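Local coordinates for protein serine-pyruvate aminotransferase (agxt) (PDB 3ZRQ) that probably transfers amino groups from serine to pyruvate and from alanine to glyoxylate, using pyridoxal 5'-phosphate as cofactor, at residues A[133-138]-A[171-176]; A[163-168]-A[187-192]; A[265-270]-A[341-346]. One frame throughout, in Å; residues are numbered along the deposited sequence. Where two conformers were deposited one is given.

Contact 1: residues A[133-138]-A[171-176]; sequences LTHVET and EEVKAE. With PMP (4'-deoxy-4'-aminopyridoxal-5'-phosphate), chain C.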
loop_
_atom_site.group_PDB
_atom_site.type_symbol
_atom_site.label_atom_id
_atom_site.label_comp_id
_atom_site.label_asym_id
_atom_site.label_seq_id
_atom_site.Cartn_x
_atom_site.Cartn_y
_atom_site.Cartn_z
ATOM N N LEU A 133 6.497 -34.885 -18.055
ATOM C CA LEU A 133 7.269 -35.082 -16.822
ATOM C C LEU A 133 6.864 -34.066 -15.731
ATOM O O LEU A 133 6.355 -32.975 -16.058
ATOM C CB LEU A 133 8.743 -34.885 -17.163
ATOM C CG LEU A 133 9.315 -35.728 -18.300
ATOM C CD1 LEU A 133 10.796 -35.392 -18.453
ATOM C CD2 LEU A 133 9.086 -37.201 -17.951
ATOM N N THR A 134 7.051 -34.432 -14.456
ATOM C CA THR A 134 6.904 -33.485 -13.334
ATOM C C THR A 134 8.284 -33.236 -12.710
ATOM O O THR A 134 8.909 -34.177 -12.213
ATOM C CB THR A 134 5.973 -34.035 -12.251
ATOM O OG1 THR A 134 4.777 -34.563 -12.836
ATOM C CG2 THR A 134 5.601 -32.943 -11.247
ATOM N N HIS A 135 8.756 -31.989 -12.696
ATOM C CA HIS A 135 10.106 -31.719 -12.168
ATOM C C HIS A 135 10.114 -31.980 -10.652
ATOM O O HIS A 135 10.899 -32.779 -10.160
ATOM C CB HIS A 135 10.592 -30.305 -12.524
ATOM C CG HIS A 135 12.069 -30.107 -12.403
ATOM N ND1 HIS A 135 12.698 -28.968 -12.866
ATOM C CD2 HIS A 135 13.052 -30.906 -11.906
ATOM C CE1 HIS A 135 14.003 -29.064 -12.650
ATOM N NE2 HIS A 135 14.245 -30.233 -12.074
ATOM N N VAL A 136 9.207 -31.346 -9.917
ATOM C CA VAL A 136 9.056 -31.630 -8.509
ATOM C C VAL A 136 7.597 -31.973 -8.273
ATOM O O VAL A 136 6.702 -31.182 -8.607
ATOM C CB VAL A 136 9.492 -30.413 -7.613
ATOM C CG1 VAL A 136 8.978 -30.574 -6.169
ATOM C CG2 VAL A 136 10.985 -30.217 -7.636
ATOM N N GLU A 137 7.368 -33.178 -7.749
ATOM C CA GLU A 137 6.049 -33.652 -7.383
ATOM C C GLU A 137 5.694 -33.166 -5.976
ATOM O O GLU A 137 6.173 -33.692 -4.964
ATOM C CB GLU A 137 5.994 -35.193 -7.472
ATOM C CG GLU A 137 4.721 -35.837 -6.898
ATOM C CD GLU A 137 3.459 -35.287 -7.591
ATOM O OE1 GLU A 137 3.418 -35.325 -8.844
ATOM O OE2 GLU A 137 2.555 -34.804 -6.872
ATOM N N THR A 138 4.806 -32.172 -5.917
ATOM C CA THR A 138 4.539 -31.417 -4.699
ATOM C C THR A 138 3.914 -32.280 -3.610
ATOM O O THR A 138 4.139 -32.012 -2.414
ATOM C CB THR A 138 3.607 -30.200 -5.011
ATOM O OG1 THR A 138 4.110 -29.524 -6.166
ATOM C CG2 THR A 138 3.542 -29.214 -3.852
ATOM N N GLU A 171 15.210 -24.689 -8.538
ATOM C CA GLU A 171 16.025 -25.817 -8.973
ATOM C C GLU A 171 16.664 -25.405 -10.284
ATOM O O GLU A 171 16.168 -24.516 -10.965
ATOM C CB GLU A 171 15.188 -27.091 -9.212
ATOM C CG GLU A 171 14.268 -27.544 -8.044
ATOM C CD GLU A 171 14.923 -28.456 -6.989
ATOM O OE1 GLU A 171 16.119 -28.795 -7.067
ATOM O OE2 GLU A 171 14.217 -28.867 -6.052
ATOM N N GLU A 172 17.761 -26.057 -10.643
ATOM C CA GLU A 172 18.344 -25.871 -11.973
ATOM C C GLU A 172 17.319 -26.213 -13.068
ATOM O O GLU A 172 16.693 -27.267 -13.020
ATOM C CB GLU A 172 19.591 -26.754 -12.129
ATOM C CG GLU A 172 20.361 -26.495 -13.415
ATOM C CD GLU A 172 21.341 -27.609 -13.785
ATOM O OE1 GLU A 172 21.235 -28.743 -13.266
ATOM O OE2 GLU A 172 22.203 -27.353 -14.648
ATOM N N VAL A 173 17.134 -25.306 -14.022
ATOM C CA VAL A 173 16.286 -25.537 -15.180
ATOM C C VAL A 173 17.032 -25.044 -16.411
ATOM O O VAL A 173 17.463 -23.878 -16.474
ATOM C CB VAL A 173 14.883 -24.826 -15.060
ATOM C CG1 VAL A 173 14.104 -24.905 -16.389
ATOM C CG2 VAL A 173 14.059 -25.407 -13.888
ATOM N N LYS A 174 17.202 -25.932 -17.392
ATOM C CA LYS A 174 17.925 -25.585 -18.615
ATOM C C LYS A 174 17.084 -25.996 -19.820
ATOM O O LYS A 174 17.388 -26.993 -20.489
ATOM C CB LYS A 174 19.318 -26.258 -18.640
ATOM C CG LYS A 174 20.244 -25.884 -17.474
ATOM C CD LYS A 174 20.914 -24.537 -17.675
ATOM C CE LYS A 174 21.688 -24.084 -16.428
ATOM N NZ LYS A 174 22.707 -25.057 -15.920
ATOM N N ALA A 175 16.023 -25.228 -20.103
ATOM C CA ALA A 175 15.033 -25.638 -21.095
ATOM C C ALA A 175 15.622 -25.808 -22.491
ATOM O O ALA A 175 15.307 -26.781 -23.170
ATOM C CB ALA A 175 13.836 -24.681 -21.122
ATOM N N GLU A 176 16.467 -24.865 -22.909
ATOM C CA GLU A 176 17.079 -24.917 -24.237
ATOM C C GLU A 176 18.163 -26.001 -24.328
ATOM O O GLU A 176 18.087 -26.882 -25.184
ATOM C CB GLU A 176 17.618 -23.547 -24.665
ATOM C CG GLU A 176 18.285 -23.571 -26.037
ATOM C CD GLU A 176 18.475 -22.204 -26.648
ATOM O OE1 GLU A 176 18.331 -21.185 -25.941
ATOM O OE2 GLU A 176 18.786 -22.148 -27.856
HETATM N N1 PMP C . 1.782 -29.014 -10.735
HETATM C C2 PMP C . 2.312 -29.071 -9.482
HETATM C C2A PMP C . 3.616 -29.801 -9.316
HETATM C C3 PMP C . 1.743 -28.348 -8.429
HETATM O O3 PMP C . 2.384 -28.302 -7.234
HETATM C C4 PMP C . 0.512 -27.712 -8.661
HETATM C C4A PMP C . -0.335 -27.194 -7.531
HETATM N N4A PMP C . 0.406 -26.336 -6.703
HETATM C C5 PMP C . -0.028 -27.694 -9.957
HETATM C C6 PMP C . 0.614 -28.362 -10.987
HETATM C C5A PMP C . -1.304 -26.940 -10.314
HETATM O O4P PMP C . -1.039 -25.549 -10.166
HETATM P P PMP C . -2.262 -24.539 -9.878
HETATM O O1P PMP C . -2.876 -24.858 -8.532
HETATM O O2P PMP C . -3.294 -24.697 -10.981
HETATM O O3P PMP C . -1.633 -23.171 -9.906
HETATM O O HOH W 1 17.082 -29.543 -11.661
#

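Contact 2: residues A[163-168]-A[187-192]; sequences DGVSSV and SQKALG. With PMP (4'-deoxy-4'-aminopyridoxal-5'-phosphate), chain C.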
loop_
_atom_site.group_PDB
_atom_site.type_symbol
_atom_site.label_atom_id
_atom_site.label_comp_id
_atom_site.label_asym_id
_atom_site.label_seq_id
_atom_site.Cartn_x
_atom_site.Cartn_y
_atom_site.Cartn_z
ATOM N N ASP A 163 6.306 -30.125 -16.213
ATOM C CA ASP A 163 5.630 -29.339 -15.207
ATOM C C ASP A 163 6.694 -28.930 -14.161
ATOM O O ASP A 163 7.118 -29.757 -13.327
ATOM C CB ASP A 163 4.474 -30.153 -14.622
ATOM C CG ASP A 163 3.930 -29.578 -13.334
ATOM O OD1 ASP A 163 4.386 -28.496 -12.876
ATOM O OD2 ASP A 163 3.040 -30.233 -12.749
ATOM N N GLY A 164 7.149 -27.674 -14.284
ATOM C CA GLY A 164 8.034 -27.013 -13.311
ATOM C C GLY A 164 7.343 -26.064 -12.328
ATOM O O GLY A 164 7.972 -25.128 -11.818
ATOM N N VAL A 165 6.065 -26.315 -12.032
ATOM C CA VAL A 165 5.304 -25.494 -11.069
ATOM C C VAL A 165 5.999 -25.341 -9.691
ATOM O O VAL A 165 6.050 -24.218 -9.149
ATOM C CB VAL A 165 3.831 -25.979 -10.917
ATOM C CG1 VAL A 165 3.158 -25.307 -9.748
ATOM C CG2 VAL A 165 3.023 -25.714 -12.244
ATOM N N SER A 166 6.510 -26.442 -9.121
ATOM C CA SER A 166 7.263 -26.379 -7.857
ATOM C C SER A 166 8.793 -26.495 -8.041
ATOM O O SER A 166 9.522 -26.937 -7.126
ATOM C CB SER A 166 6.780 -27.459 -6.887
ATOM O OG SER A 166 5.485 -27.199 -6.417
ATOM N N SER A 167 9.289 -26.117 -9.211
ATOM C CA SER A 167 10.741 -26.170 -9.428
ATOM C C SER A 167 11.373 -24.890 -9.990
ATOM O O SER A 167 12.476 -24.513 -9.568
ATOM C CB SER A 167 11.136 -27.376 -10.296
ATOM O OG SER A 167 10.893 -27.089 -11.668
ATOM N N VAL A 168 10.690 -24.243 -10.934
ATOM C CA VAL A 168 11.219 -23.059 -11.592
ATOM C C VAL A 168 11.397 -21.917 -10.576
ATOM O O VAL A 168 10.477 -21.580 -9.846
ATOM C CB VAL A 168 10.372 -22.635 -12.828
ATOM C CG1 VAL A 168 10.923 -21.357 -13.476
ATOM C CG2 VAL A 168 10.358 -23.802 -13.864
ATOM N N SER A 187 2.841 -18.582 -11.107
ATOM C CA SER A 187 3.363 -17.381 -10.470
ATOM C C SER A 187 3.595 -17.445 -8.953
ATOM O O SER A 187 4.394 -16.657 -8.428
ATOM C CB SER A 187 2.526 -16.144 -10.838
ATOM O OG SER A 187 1.151 -16.301 -10.512
ATOM N N GLN A 188 2.928 -18.381 -8.267
ATOM C CA GLN A 188 2.785 -18.299 -6.819
ATOM C C GLN A 188 3.698 -19.247 -6.063
ATOM O O GLN A 188 3.581 -19.342 -4.847
ATOM C CB GLN A 188 1.321 -18.528 -6.392
ATOM C CG GLN A 188 0.845 -20.023 -6.440
ATOM C CD GLN A 188 0.435 -20.507 -7.851
ATOM O OE1 GLN A 188 0.437 -19.738 -8.821
ATOM N NE2 GLN A 188 0.076 -21.788 -7.956
ATOM N N LYS A 189 4.636 -19.889 -6.759
ATOM C CA LYS A 189 5.521 -20.844 -6.058
ATOM C C LYS A 189 6.904 -20.292 -5.807
ATOM O O LYS A 189 7.040 -19.291 -5.081
ATOM C CB LYS A 189 5.588 -22.159 -6.818
ATOM C CG LYS A 189 4.972 -23.259 -6.097
ATOM C CD LYS A 189 3.515 -23.278 -6.288
ATOM C CE LYS A 189 3.128 -24.742 -6.173
ATOM N NZ LYS A 189 1.720 -24.984 -6.366
ATOM N N ALA A 190 7.931 -20.911 -6.406
ATOM C CA ALA A 190 9.303 -20.478 -6.169
ATOM C C ALA A 190 9.616 -19.122 -6.802
ATOM O O ALA A 190 10.630 -18.478 -6.461
ATOM C CB ALA A 190 10.292 -21.551 -6.614
ATOM N N LEU A 191 8.744 -18.669 -7.712
ATOM C CA LEU A 191 8.868 -17.312 -8.230
ATOM C C LEU A 191 8.472 -16.291 -7.153
ATOM O O LEU A 191 8.901 -15.149 -7.181
ATOM C CB LEU A 191 8.077 -17.120 -9.533
ATOM C CG LEU A 191 8.605 -17.915 -10.771
ATOM C CD1 LEU A 191 7.756 -17.684 -12.000
ATOM C CD2 LEU A 191 10.100 -17.623 -11.088
ATOM N N GLY A 192 7.631 -16.714 -6.212
ATOM C CA GLY A 192 7.346 -15.910 -5.026
ATOM C C GLY A 192 6.408 -14.741 -5.234
ATOM O O GLY A 192 6.459 -13.792 -4.467
HETATM N N1 PMP C . 1.782 -29.014 -10.735
HETATM C C2 PMP C . 2.312 -29.071 -9.482
HETATM C C2A PMP C . 3.616 -29.801 -9.316
HETATM C C3 PMP C . 1.743 -28.348 -8.429
HETATM O O3 PMP C . 2.384 -28.302 -7.234
HETATM C C4 PMP C . 0.512 -27.712 -8.661
HETATM C C4A PMP C . -0.335 -27.194 -7.531
HETATM N N4A PMP C . 0.406 -26.336 -6.703
HETATM C C5 PMP C . -0.028 -27.694 -9.957
HETATM C C6 PMP C . 0.614 -28.362 -10.987
HETATM C C5A PMP C . -1.304 -26.940 -10.314
HETATM O O4P PMP C . -1.039 -25.549 -10.166
HETATM P P PMP C . -2.262 -24.539 -9.878
HETATM O O1P PMP C . -2.876 -24.858 -8.532
HETATM O O2P PMP C . -3.294 -24.697 -10.981
HETATM O O3P PMP C . -1.633 -23.171 -9.906
HETATM O O HOH W 2 8.016 -22.471 -9.071
#

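Contact 3: residues A[265-270]-A[341-346]; sequences ENRIKR and MGWVTP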
loop_
_atom_site.group_PDB
_atom_site.type_symbol
_atom_site.label_atom_id
_atom_site.label_comp_id
_atom_site.label_asym_id
_atom_site.label_seq_id
_atom_site.Cartn_x
_atom_site.Cartn_y
_atom_site.Cartn_z
ATOM N N GLU A 265 21.589 -18.330 -10.262
ATOM C CA GLU A 265 22.525 -19.276 -9.648
ATOM C C GLU A 265 22.538 -19.166 -8.114
ATOM O O GLU A 265 22.449 -20.172 -7.394
ATOM C CB GLU A 265 23.931 -19.084 -10.228
ATOM C CG GLU A 265 24.040 -19.344 -11.744
ATOM C CD GLU A 265 23.577 -18.183 -12.645
ATOM O OE1 GLU A 265 23.317 -17.044 -12.167
ATOM O OE2 GLU A 265 23.487 -18.429 -13.866
ATOM N N ASN A 266 22.651 -17.937 -7.619
ATOM C CA ASN A 266 22.625 -17.686 -6.184
ATOM C C ASN A 266 21.312 -18.145 -5.560
ATOM O O ASN A 266 21.308 -18.771 -4.505
ATOM C CB ASN A 266 22.875 -16.211 -5.884
ATOM C CG ASN A 266 24.291 -15.789 -6.239
ATOM O OD1 ASN A 266 24.505 -14.753 -6.858
ATOM N ND2 ASN A 266 25.250 -16.617 -5.878
ATOM N N ARG A 267 20.217 -17.847 -6.254
ATOM C CA ARG A 267 18.878 -18.213 -5.806
ATOM C C ARG A 267 18.717 -19.737 -5.666
ATOM O O ARG A 267 18.167 -20.232 -4.665
ATOM C CB ARG A 267 17.864 -17.603 -6.750
ATOM C CG ARG A 267 16.519 -18.259 -6.733
ATOM C CD ARG A 267 15.598 -17.559 -7.698
ATOM N NE ARG A 267 15.025 -16.411 -7.037
ATOM C CZ ARG A 267 13.907 -16.429 -6.327
ATOM N NH1 ARG A 267 13.209 -17.544 -6.192
ATOM N NH2 ARG A 267 13.500 -15.313 -5.751
ATOM N N ILE A 268 19.218 -20.472 -6.657
ATOM C CA ILE A 268 19.274 -21.935 -6.591
ATOM C C ILE A 268 20.112 -22.399 -5.389
ATOM O O ILE A 268 19.697 -23.272 -4.633
ATOM C CB ILE A 268 19.805 -22.520 -7.944
ATOM C CG1 ILE A 268 18.726 -22.400 -9.028
ATOM C CG2 ILE A 268 20.251 -23.977 -7.793
ATOM C CD1 ILE A 268 19.260 -22.488 -10.466
ATOM N N LYS A 269 21.298 -21.808 -5.214
ATOM C CA LYS A 269 22.163 -22.131 -4.081
ATOM C C LYS A 269 21.471 -21.850 -2.740
ATOM O O LYS A 269 21.575 -22.651 -1.803
ATOM C CB LYS A 269 23.496 -21.377 -4.171
ATOM C CG LYS A 269 24.454 -21.948 -5.210
ATOM C CD LYS A 269 25.795 -21.221 -5.232
ATOM C CE LYS A 269 25.970 -20.334 -6.475
ATOM N NZ LYS A 269 27.251 -19.568 -6.445
ATOM N N ARG A 270 20.743 -20.733 -2.657
ATOM C CA ARG A 270 20.000 -20.414 -1.424
ATOM C C ARG A 270 18.963 -21.493 -1.131
ATOM O O ARG A 270 18.875 -21.990 -0.000
ATOM C CB ARG A 270 19.371 -19.012 -1.511
ATOM C CG ARG A 270 18.370 -18.706 -0.384
ATOM C CD ARG A 270 17.945 -17.245 -0.397
ATOM N NE ARG A 270 17.415 -16.799 -1.673
ATOM C CZ ARG A 270 16.158 -16.982 -2.089
ATOM N NH1 ARG A 270 15.270 -17.630 -1.341
ATOM N NH2 ARG A 270 15.796 -16.531 -3.273
ATOM N N MET A 341 10.433 -22.255 -0.262
ATOM C CA MET A 341 10.640 -21.784 -1.608
ATOM C C MET A 341 10.355 -20.292 -1.768
ATOM O O MET A 341 9.595 -19.701 -0.989
ATOM C CB MET A 341 9.772 -22.578 -2.601
ATOM C CG MET A 341 8.269 -22.183 -2.537
ATOM S SD MET A 341 7.235 -23.258 -3.558
ATOM C CE MET A 341 6.851 -24.561 -2.372
ATOM N N GLY A 342 10.944 -19.689 -2.798
ATOM C CA GLY A 342 10.638 -18.303 -3.130
ATOM C C GLY A 342 11.636 -17.366 -2.451
ATOM O O GLY A 342 12.803 -17.316 -2.837
ATOM N N TRP A 343 11.164 -16.648 -1.428
ATOM C CA TRP A 343 11.987 -15.671 -0.677
ATOM C C TRP A 343 12.538 -16.272 0.615
ATOM O O TRP A 343 13.028 -15.542 1.472
ATOM C CB TRP A 343 11.161 -14.401 -0.367
ATOM C CG TRP A 343 10.414 -13.898 -1.560
ATOM C CD1 TRP A 343 9.052 -13.882 -1.730
ATOM C CD2 TRP A 343 10.977 -13.361 -2.765
ATOM N NE1 TRP A 343 8.735 -13.363 -2.967
ATOM C CE2 TRP A 343 9.894 -13.047 -3.628
ATOM C CE3 TRP A 343 12.290 -13.128 -3.210
ATOM C CZ2 TRP A 343 10.083 -12.517 -4.913
ATOM C CZ3 TRP A 343 12.479 -12.578 -4.473
ATOM C CH2 TRP A 343 11.384 -12.273 -5.312
ATOM N N VAL A 344 12.462 -17.598 0.743
ATOM C CA VAL A 344 12.859 -18.334 1.943
ATOM C C VAL A 344 14.333 -18.060 2.329
ATOM O O VAL A 344 15.202 -17.970 1.461
ATOM C CB VAL A 344 12.542 -19.857 1.782
ATOM C CG1 VAL A 344 13.488 -20.543 0.769
ATOM C CG2 VAL A 344 12.525 -20.580 3.130
ATOM N N THR A 345 14.589 -17.891 3.629
ATOM C CA THR A 345 15.917 -17.491 4.131
ATOM C C THR A 345 16.435 -18.477 5.157
ATOM O O THR A 345 15.670 -19.282 5.664
ATOM C CB THR A 345 15.862 -16.103 4.846
ATOM O OG1 THR A 345 15.071 -16.218 6.043
ATOM C CG2 THR A 345 15.270 -15.043 3.942
ATOM N N PRO A 346 17.745 -18.413 5.485
ATOM C CA PRO A 346 18.245 -19.243 6.584
ATOM C C PRO A 346 17.416 -19.110 7.874
ATOM O O PRO A 346 17.141 -20.109 8.533
ATOM C CB PRO A 346 19.665 -18.704 6.799
ATOM C CG PRO A 346 20.083 -18.247 5.453
ATOM C CD PRO A 346 18.829 -17.614 4.875
#

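Contact 1: residues A[133-138]-A[171-176]
The CA atoms of His135 and Glu171 are the nearest pair across the segments, 8.9 Å apart. His135 is a short break between strand 133-134 and strand 136-137. Residues 171-176 run past it without regular helix or strand. No direct hydrogen bond joins the two segments. The contact is made by packing, partly against the backbone of Glu172, and by one water. The His135 ring carries most of it. With CG anti to the backbone N (chi1 -162°), the ring reaches out to the loop. Its CE1 comes 3.3 Å from Glu172 O, near the ring plane and at its edge. Val173 CG2 meets the same edge, 3.9 Å from CE1. A water in the plane of the His135 ring bridges the two sides: it lies 2.9 Å from His135 NE2 and donates a 2.7 Å bond to Glu172 O. An alanine here is likely to leave the water held from the Glu172 side alone and to open a gap beside the Val173 methyl. Val136 and Glu171 cross at about a right angle, with Val136 CG2 3.8 Å from Glu171 OE2. That carboxylate is held from outside, by the backbone N of Asn299 and by Arg143. At the end of segment 133-138, Thr138 OG1 makes a very short hydrogen bond of 2.4 Å with O3 of the cofactor, so the segment that packs on the loop also reaches the pyridoxal site. Within the large domain, His135 rests on Val146 of helix 146-153 and on Val162 of strand 157-163. Val173 and Ala175 pack on Tyr183 of strand 182-186.

Contact 2: residues A[163-168]-A[187-192]
Val165 and Lys189 meet across two loops that follow strands 157-163 and 182-186, at the cofactor site of a fold type I pyridoxal-phosphate enzyme. Their side chains run obliquely past each other, and Val165 CG1 touches Lys189 CE at 3.6 Å. Val165 also presents both methyls to one face of the pyridine ring, with CG1 3.6 Å from C3. The valine thus touches both the lysine and the ring. Nearer the backbone the fit is tight: Lys189 CB lies 3.1 Å from Val165 O. The chain leaves with an unusual first torsion (chi1 -113°) and bends at the second (chi2 83°), which brings its tip round to the aminomethyl group. Lys189 NZ is modelled 1.9 Å from N4A of the cofactor. A bond between these two nitrogens is doubtful, but the place fits the lysine that forms the internal aldimine in this family. Asp163 approaches the other end of the ring, its OD2 2.7 Å from N1. This matches the aspartate that faces the pyridine nitrogen in this fold. Its second oxygen makes an Asx turn: OD1 accepts from Val165 N at 2.9 Å, nearly straight at 163°, so the carboxylate is fixed by the loop it belongs to. Gln188 NE2 donates to the phosphate oxygen O3P at 2.9 Å. In the conformer given, Ser166 OG is hydrogen-bonded to Thr138 OG1. Farther along, Ala190 points its methyl at Val168 O. One water closes the join: it donates to Val165 O and Val168 O and accepts from Ala190 N at 3.1 Å.

Contact 3: residues A[265-270]-A[341-346]
Trp343 CZ3 lies at the edge of the Arg267 guanidinium, in its plane, 3.2 Å from NH2; the guanidinium and indole planes stand 85° apart. Arg270 NH2 lies over one face of the Arg267 group, 3.5 Å above its plane. The Arg270 guanidinium in turn has Arg267 CZ and Gly342 O at its edge. Two like charges are thus close together. Glu262 probably eases this: it forms a salt bridge with Arg270 NE and a long, weak ion pair with Arg267. Arg270 grips the loop end-on. Its NH1 and NH2 both donate to Gly342 O, at 2.9 and 3.1 Å. The NH2 bond comes nearly along the C=O axis, while NH1 stands above the carbonyl plane. NH1 also donates to Val344 O at 2.8 Å, in the carbonyl plane and on a lone pair. The extended start of the side chain (chi1 169°) and a bend at chi3 (54°) turn the group across these carbonyls. Arg267 NH1 has its main bond elsewhere, to Gly169 O. The indole NH of Trp343 goes to Gly192 O. Here a helix arginine donates to two backbone carbonyls of a loop, tying helix 264-284 to the loop that leads from strand 335-339 to Thr345, the N-cap of helix 346-363.

Overall arrangement
From the N terminus, strand 128-134 leads into the first half of contact 1. The chain passes helix 146-153 and strand 157-163, then enters contact 2 at 163-168. Contact 1 closes at 171-176, and contact 2 closes after strand 182-186. The two therefore cross, and each loop holds one segment of the other. Both touch the cofactor, and His135 N is probably hydrogen-bonded to Asp163 O between them. Contact 3 opens later, on helix 264-284, and closes a long loop at 341-346, in series with the others. It reaches contact 2 through Gly192 and Trp343, and contact 1 where Ile268 packs on Glu171. Together they join the seven-stranded sheet to the C-terminal part of the chain.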